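Local atomic coordinates of 6-aminohexanoate-cyclic-dimer hydrolase (Arthrobacter sp., PDB entry 3A2Q), a protein that hydrolyses the cyclic dimer of 6-aminohexanoate, a nylon-6 by-product, opening one amide bond to give the linear dimer. Residues Phe424-Leu438 with Gly450-Leu464. The protein carries 1 engineered substitution. Numbering follows the deposited sequence.
Sequences FTVPFNVSGQPAISL and GVQIVAAYGREDLLL
In the antiparallel beta hairpin of strands 435-442 and 448-455, Ile-436 and Ile-453 pair through two backbone hydrogen bonds, as do Leu-438 and Val-451; Ala-455 N gives one more to Pro-434 O. On the face carrying Ala-435, Ser-437, Gln-452 and Val-454, the hairpin meets short helix 427-431. Val-454 CG2 sits over the centre of the Phe-428 ring, 3.8 Å from its centroid and 6° off the normal, a CH-pi contact; Pro-427 CB covers the opposite face. Trimming Phe-428 to an alanine would probably leave Val-454 CG2 without its ring and open a gap between helix and sheet. Gln-452, its CG anti to the backbone N (chi1 -168°) and its chain extended, reaches Phe-424 O through NE2 at 2.9 Å, the donor standing 50° out of the carbonyl plane. Gln-452 OE1 accepts a hydrogen bond from Arg-176, which also donates to Thr-425 O. This hairpin lies inside the large mixed sheet of the amidase fold, between strands 185-188 and 383-387; the side chain of Thr-425 comes to about 8 Å from a bound 6-aminohexanoic acid. On the face of Ile-436 and Ile-453, Leu-463 CD1 packs 3.8 Å from Ile-436 CG2; just before the strand, Pro-434 CB rests 3.7 Å from Glu-460 CD, whose carboxylate is held by Thr-190 and Arg-193.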
loop_
_atom_site.group_PDB
_atom_site.type_symbol
_atom_site.label_atom_id
_atom_site.label_comp_id
_atom_site.label_asym_id
_atom_site.label_seq_id
_atom_site.Cartn_x
_atom_site.Cartn_y
_atom_site.Cartn_z
ATOM N N PHE A 424 -10.598 3.661 8.268
ATOM C CA PHE A 424 -10.203 2.476 9.036
ATOM C C PHE A 424 -8.738 2.057 8.830
ATOM O O PHE A 424 -8.275 1.087 9.438
ATOM C CB PHE A 424 -11.111 1.293 8.690
ATOM C CG PHE A 424 -12.454 1.318 9.379
ATOM C CD1 PHE A 424 -12.951 2.489 9.952
ATOM C CD2 PHE A 424 -13.242 0.173 9.416
ATOM C CE1 PHE A 424 -14.212 2.517 10.548
ATOM C CE2 PHE A 424 -14.504 0.190 10.011
ATOM C CZ PHE A 424 -14.989 1.366 10.577
ATOM N N THR A 425 -8.002 2.773 7.982
ATOM C CA THR A 425 -6.603 2.421 7.759
ATOM C C THR A 425 -5.636 3.438 8.362
ATOM O O THR A 425 -4.595 3.071 8.908
ATOM C CB THR A 425 -6.275 2.271 6.250
ATOM O OG1 THR A 425 -6.819 3.381 5.527
ATOM C CG2 THR A 425 -6.839 0.966 5.693
ATOM N N VAL A 426 -5.988 4.716 8.285
ATOM C CA VAL A 426 -5.105 5.765 8.786
ATOM C C VAL A 426 -4.717 5.703 10.273
ATOM O O VAL A 426 -3.607 6.096 10.637
ATOM C CB VAL A 426 -5.673 7.174 8.437
ATOM C CG1 VAL A 426 -6.854 7.507 9.311
ATOM C CG2 VAL A 426 -4.584 8.218 8.571
ATOM N N PRO A 427 -5.602 5.195 11.152
ATOM C CA PRO A 427 -5.187 5.154 12.559
ATOM C C PRO A 427 -3.905 4.350 12.782
ATOM O O PRO A 427 -3.128 4.645 13.685
ATOM C CB PRO A 427 -6.384 4.508 13.259
ATOM C CG PRO A 427 -7.533 4.823 12.372
ATOM C CD PRO A 427 -6.957 4.642 10.992
ATOM N N PHE A 428 -3.682 3.337 11.951
ATOM C CA PHE A 428 -2.512 2.486 12.110
ATOM C C PHE A 428 -1.244 3.020 11.468
ATOM O O PHE A 428 -0.156 2.499 11.713
ATOM C CB PHE A 428 -2.888 1.080 11.652
ATOM C CG PHE A 428 -4.143 0.598 12.312
ATOM C CD1 PHE A 428 -4.165 0.384 13.692
ATOM C CD2 PHE A 428 -5.343 0.553 11.611
ATOM C CE1 PHE A 428 -5.361 0.148 14.364
ATOM C CE2 PHE A 428 -6.548 0.317 12.275
ATOM C CZ PHE A 428 -6.556 0.117 13.656
ATOM N N ASN A 429 -1.381 4.060 10.650
ATOM C CA ASN A 429 -0.205 4.705 10.083
ATOM C C ASN A 429 0.301 5.546 11.246
ATOM O O ASN A 429 1.500 5.719 11.429
ATOM C CB ASN A 429 -0.558 5.656 8.934
ATOM C CG ASN A 429 -0.936 4.928 7.681
ATOM O OD1 ASN A 429 -2.110 4.660 7.439
ATOM N ND2 ASN A 429 0.064 4.584 6.874
ATOM N N VAL A 430 -0.629 6.077 12.038
ATOM C CA VAL A 430 -0.237 6.892 13.184
ATOM C C VAL A 430 0.376 6.048 14.298
ATOM O O VAL A 430 1.378 6.442 14.881
ATOM C CB VAL A 430 -1.425 7.697 13.747
ATOM C CG1 VAL A 430 -1.004 8.431 15.015
ATOM C CG2 VAL A 430 -1.901 8.695 12.702
ATOM N N SER A 431 -0.206 4.885 14.589
ATOM C CA SER A 431 0.337 4.035 15.646
ATOM C C SER A 431 1.567 3.262 15.180
ATOM O O SER A 431 2.401 2.873 15.995
ATOM C CB SER A 431 -0.719 3.040 16.144
ATOM O OG SER A 431 -0.965 2.047 15.170
ATOM N N GLY A 432 1.670 3.027 13.873
ATOM C CA GLY A 432 2.813 2.302 13.340
ATOM C C GLY A 432 2.684 0.788 13.425
ATOM O O GLY A 432 3.634 0.068 13.121
ATOM N N GLN A 433 1.515 0.298 13.832
ATOM C CA GLN A 433 1.302 -1.142 13.949
ATOM C C GLN A 433 1.157 -1.833 12.608
ATOM O O GLN A 433 0.648 -1.255 11.650
ATOM C CB GLN A 433 0.060 -1.423 14.785
ATOM C CG GLN A 433 0.196 -0.999 16.223
ATOM C CD GLN A 433 -1.147 -0.862 16.898
ATOM O OE1 GLN A 433 -1.939 0.010 16.549
ATOM N NE2 GLN A 433 -1.414 -1.723 17.864
ATOM N N PRO A 434 1.603 -3.095 12.524
ATOM C CA PRO A 434 1.509 -3.847 11.272
ATOM C C PRO A 434 0.035 -4.138 10.987
ATOM O O PRO A 434 -0.715 -4.547 11.878
ATOM C CB PRO A 434 2.327 -5.105 11.562
ATOM C CG PRO A 434 2.094 -5.315 13.030
ATOM C CD PRO A 434 2.178 -3.920 13.604
ATOM N N ALA A 435 -0.383 -3.919 9.746
ATOM C CA ALA A 435 -1.778 -4.130 9.375
ATOM C C ALA A 435 -1.843 -4.677 7.967
ATOM O O ALA A 435 -1.226 -4.133 7.049
ATOM C CB ALA A 435 -2.550 -2.812 9.460
ATOM N N ILE A 436 -2.605 -5.747 7.791
ATOM C CA ILE A 436 -2.702 -6.376 6.486
ATOM C C ILE A 436 -4.142 -6.461 5.997
ATOM O O ILE A 436 -5.070 -6.649 6.788
ATOM C CB ILE A 436 -2.080 -7.801 6.544
ATOM C CG1 ILE A 436 -1.903 -8.378 5.139
ATOM C CG2 ILE A 436 -2.965 -8.720 7.384
ATOM C CD1 ILE A 436 -1.054 -9.634 5.120
ATOM N N SER A 437 -4.329 -6.281 4.692
ATOM C CA SER A 437 -5.659 -6.397 4.101
ATOM C C SER A 437 -5.669 -7.711 3.325
ATOM O O SER A 437 -4.790 -7.941 2.498
ATOM C CB SER A 437 -5.938 -5.242 3.137
ATOM O OG SER A 437 -7.244 -5.360 2.596
ATOM N N LEU A 438 -6.651 -8.565 3.610
ATOM C CA LEU A 438 -6.791 -9.856 2.940
ATOM C C LEU A 438 -8.041 -9.797 2.066
ATOM O O LEU A 438 -9.083 -9.321 2.510
ATOM C CB LEU A 438 -6.942 -10.975 3.978
ATOM C CG LEU A 438 -5.799 -11.095 4.993
ATOM C CD1 LEU A 438 -6.102 -12.228 5.977
ATOM C CD2 LEU A 438 -4.494 -11.355 4.262
ATOM N N GLY A 450 -11.904 -5.958 1.137
ATOM C CA GLY A 450 -10.849 -6.483 1.983
ATOM C C GLY A 450 -11.188 -6.519 3.462
ATOM O O GLY A 450 -12.019 -5.747 3.949
ATOM N N VAL A 451 -10.561 -7.451 4.175
ATOM C CA VAL A 451 -10.734 -7.567 5.617
ATOM C C VAL A 451 -9.357 -7.242 6.202
ATOM O O VAL A 451 -8.337 -7.786 5.757
ATOM C CB VAL A 451 -11.181 -8.988 6.027
ATOM C CG1 VAL A 451 -11.224 -9.101 7.542
ATOM C CG2 VAL A 451 -12.566 -9.271 5.452
ATOM N N GLN A 452 -9.333 -6.338 7.175
ATOM C CA GLN A 452 -8.082 -5.893 7.779
ATOM C C GLN A 452 -7.806 -6.536 9.133
ATOM O O GLN A 452 -8.712 -6.709 9.950
ATOM C CB GLN A 452 -8.096 -4.361 7.932
ATOM C CG GLN A 452 -6.733 -3.755 8.284
ATOM C CD GLN A 452 -6.730 -2.232 8.388
ATOM O OE1 GLN A 452 -5.670 -1.609 8.360
ATOM N NE2 GLN A 452 -7.914 -1.630 8.522
ATOM N N ILE A 453 -6.544 -6.880 9.360
ATOM C CA ILE A 453 -6.125 -7.476 10.623
ATOM C C ILE A 453 -4.957 -6.623 11.115
ATOM O O ILE A 453 -4.047 -6.318 10.345
ATOM C CB ILE A 453 -5.619 -8.926 10.439
ATOM C CG1 ILE A 453 -6.553 -9.706 9.513
ATOM C CG2 ILE A 453 -5.526 -9.610 11.792
ATOM C CD1 ILE A 453 -7.969 -9.783 9.989
ATOM N N VAL A 454 -4.993 -6.241 12.388
ATOM C CA VAL A 454 -3.946 -5.412 12.981
ATOM C C VAL A 454 -3.364 -6.095 14.220
ATOM O O VAL A 454 -4.108 -6.476 15.119
ATOM C CB VAL A 454 -4.508 -4.045 13.433
ATOM C CG1 VAL A 454 -3.364 -3.138 13.879
ATOM C CG2 VAL A 454 -5.315 -3.402 12.302
ATOM N N ALA A 455 -2.042 -6.225 14.265
ATOM C CA ALA A 455 -1.365 -6.846 15.402
ATOM C C ALA A 455 -0.565 -5.800 16.173
ATOM O O ALA A 455 -0.453 -4.650 15.745
ATOM C CB ALA A 455 -0.447 -7.961 14.918
ATOM N N ALA A 456 -0.006 -6.193 17.314
ATOM C CA ALA A 456 0.779 -5.266 18.118
ATOM C C ALA A 456 2.042 -4.834 17.371
ATOM O O ALA A 456 2.511 -5.531 16.473
ATOM C CB ALA A 456 1.150 -5.913 19.455
ATOM N N TYR A 457 2.575 -3.675 17.746
ATOM C CA TYR A 457 3.792 -3.124 17.141
ATOM C C TYR A 457 4.869 -4.205 17.007
ATOM O O TYR A 457 5.243 -4.843 17.996
ATOM C CB TYR A 457 4.330 -1.994 18.023
ATOM C CG TYR A 457 5.312 -1.057 17.352
ATOM C CD1 TYR A 457 4.866 0.057 16.643
ATOM C CD2 TYR A 457 6.685 -1.279 17.434
ATOM C CE1 TYR A 457 5.768 0.932 16.035
ATOM C CE2 TYR A 457 7.595 -0.415 16.829
ATOM C CZ TYR A 457 7.129 0.689 16.130
ATOM O OH TYR A 457 8.023 1.538 15.517
ATOM N N GLY A 458 5.350 -4.410 15.785
ATOM C CA GLY A 458 6.392 -5.389 15.534
ATOM C C GLY A 458 6.001 -6.856 15.443
ATOM O O GLY A 458 6.864 -7.703 15.216
ATOM N N ARG A 459 4.721 -7.169 15.582
ATOM C CA ARG A 459 4.294 -8.565 15.541
ATOM C C ARG A 459 3.773 -9.107 14.205
ATOM O O ARG A 459 2.708 -9.732 14.154
ATOM C CB ARG A 459 3.250 -8.825 16.628
ATOM C CG ARG A 459 3.723 -8.543 18.047
ATOM C CD ARG A 459 5.049 -9.228 18.330
ATOM N NE ARG A 459 5.001 -10.675 18.144
ATOM C CZ ARG A 459 4.504 -11.533 19.028
ATOM N NH1 ARG A 459 4.001 -11.099 20.176
ATOM N NH2 ARG A 459 4.528 -12.834 18.772
ATOM N N GLU A 460 4.527 -8.884 13.134
ATOM C CA GLU A 460 4.139 -9.401 11.828
ATOM C C GLU A 460 4.105 -10.925 11.890
ATOM O O GLU A 460 3.372 -11.568 11.146
ATOM C CB GLU A 460 5.131 -8.964 10.747
ATOM C CG GLU A 460 4.912 -7.553 10.235
ATOM C CD GLU A 460 5.726 -6.520 10.977
ATOM O OE1 GLU A 460 5.782 -6.580 12.220
ATOM O OE2 GLU A 460 6.302 -5.640 10.308
ATOM N N ASP A 461 4.902 -11.508 12.782
ATOM C CA ASP A 461 4.922 -12.960 12.902
ATOM C C ASP A 461 3.529 -13.499 13.233
ATOM O O ASP A 461 3.050 -14.422 12.573
ATOM C CB ASP A 461 5.954 -13.404 13.953
ATOM C CG ASP A 461 5.673 -12.842 15.333
ATOM O OD1 ASP A 461 5.481 -11.614 15.457
ATOM O OD2 ASP A 461 5.658 -13.631 16.302
ATOM N N LEU A 462 2.874 -12.921 14.238
ATOM C CA LEU A 462 1.532 -13.350 14.621
ATOM C C LEU A 462 0.547 -12.997 13.517
ATOM O O LEU A 462 -0.336 -13.789 13.169
ATOM C CB LEU A 462 1.082 -12.658 15.908
ATOM C CG LEU A 462 1.772 -13.024 17.220
ATOM C CD1 LEU A 462 1.135 -12.221 18.352
ATOM C CD2 LEU A 462 1.632 -14.521 17.481
ATOM N N LEU A 463 0.710 -11.803 12.963
ATOM C CA LEU A 463 -0.177 -11.341 11.905
ATOM C C LEU A 463 -0.180 -12.281 10.702
ATOM O O LEU A 463 -1.242 -12.666 10.222
ATOM C CB LEU A 463 0.228 -9.935 11.460
ATOM C CG LEU A 463 -0.683 -9.254 10.438
ATOM C CD1 LEU A 463 -2.081 -9.065 11.024
ATOM C CD2 LEU A 463 -0.079 -7.923 10.053
ATOM N N LEU A 464 1.002 -12.652 10.220
ATOM C CA LEU A 464 1.103 -13.535 9.061
ATOM C C LEU A 464 0.620 -14.935 9.397
ATOM O O LEU A 464 0.146 -15.663 8.526
ATOM C CB LEU A 464 2.542 -13.589 8.547
ATOM C CG LEU A 464 3.092 -12.273 7.989
ATOM C CD1 LEU A 464 4.564 -12.420 7.656
ATOM C CD2 LEU A 464 2.296 -11.872 6.761
HETATM O O HOH W 1 1.140 -2.081 19.775
#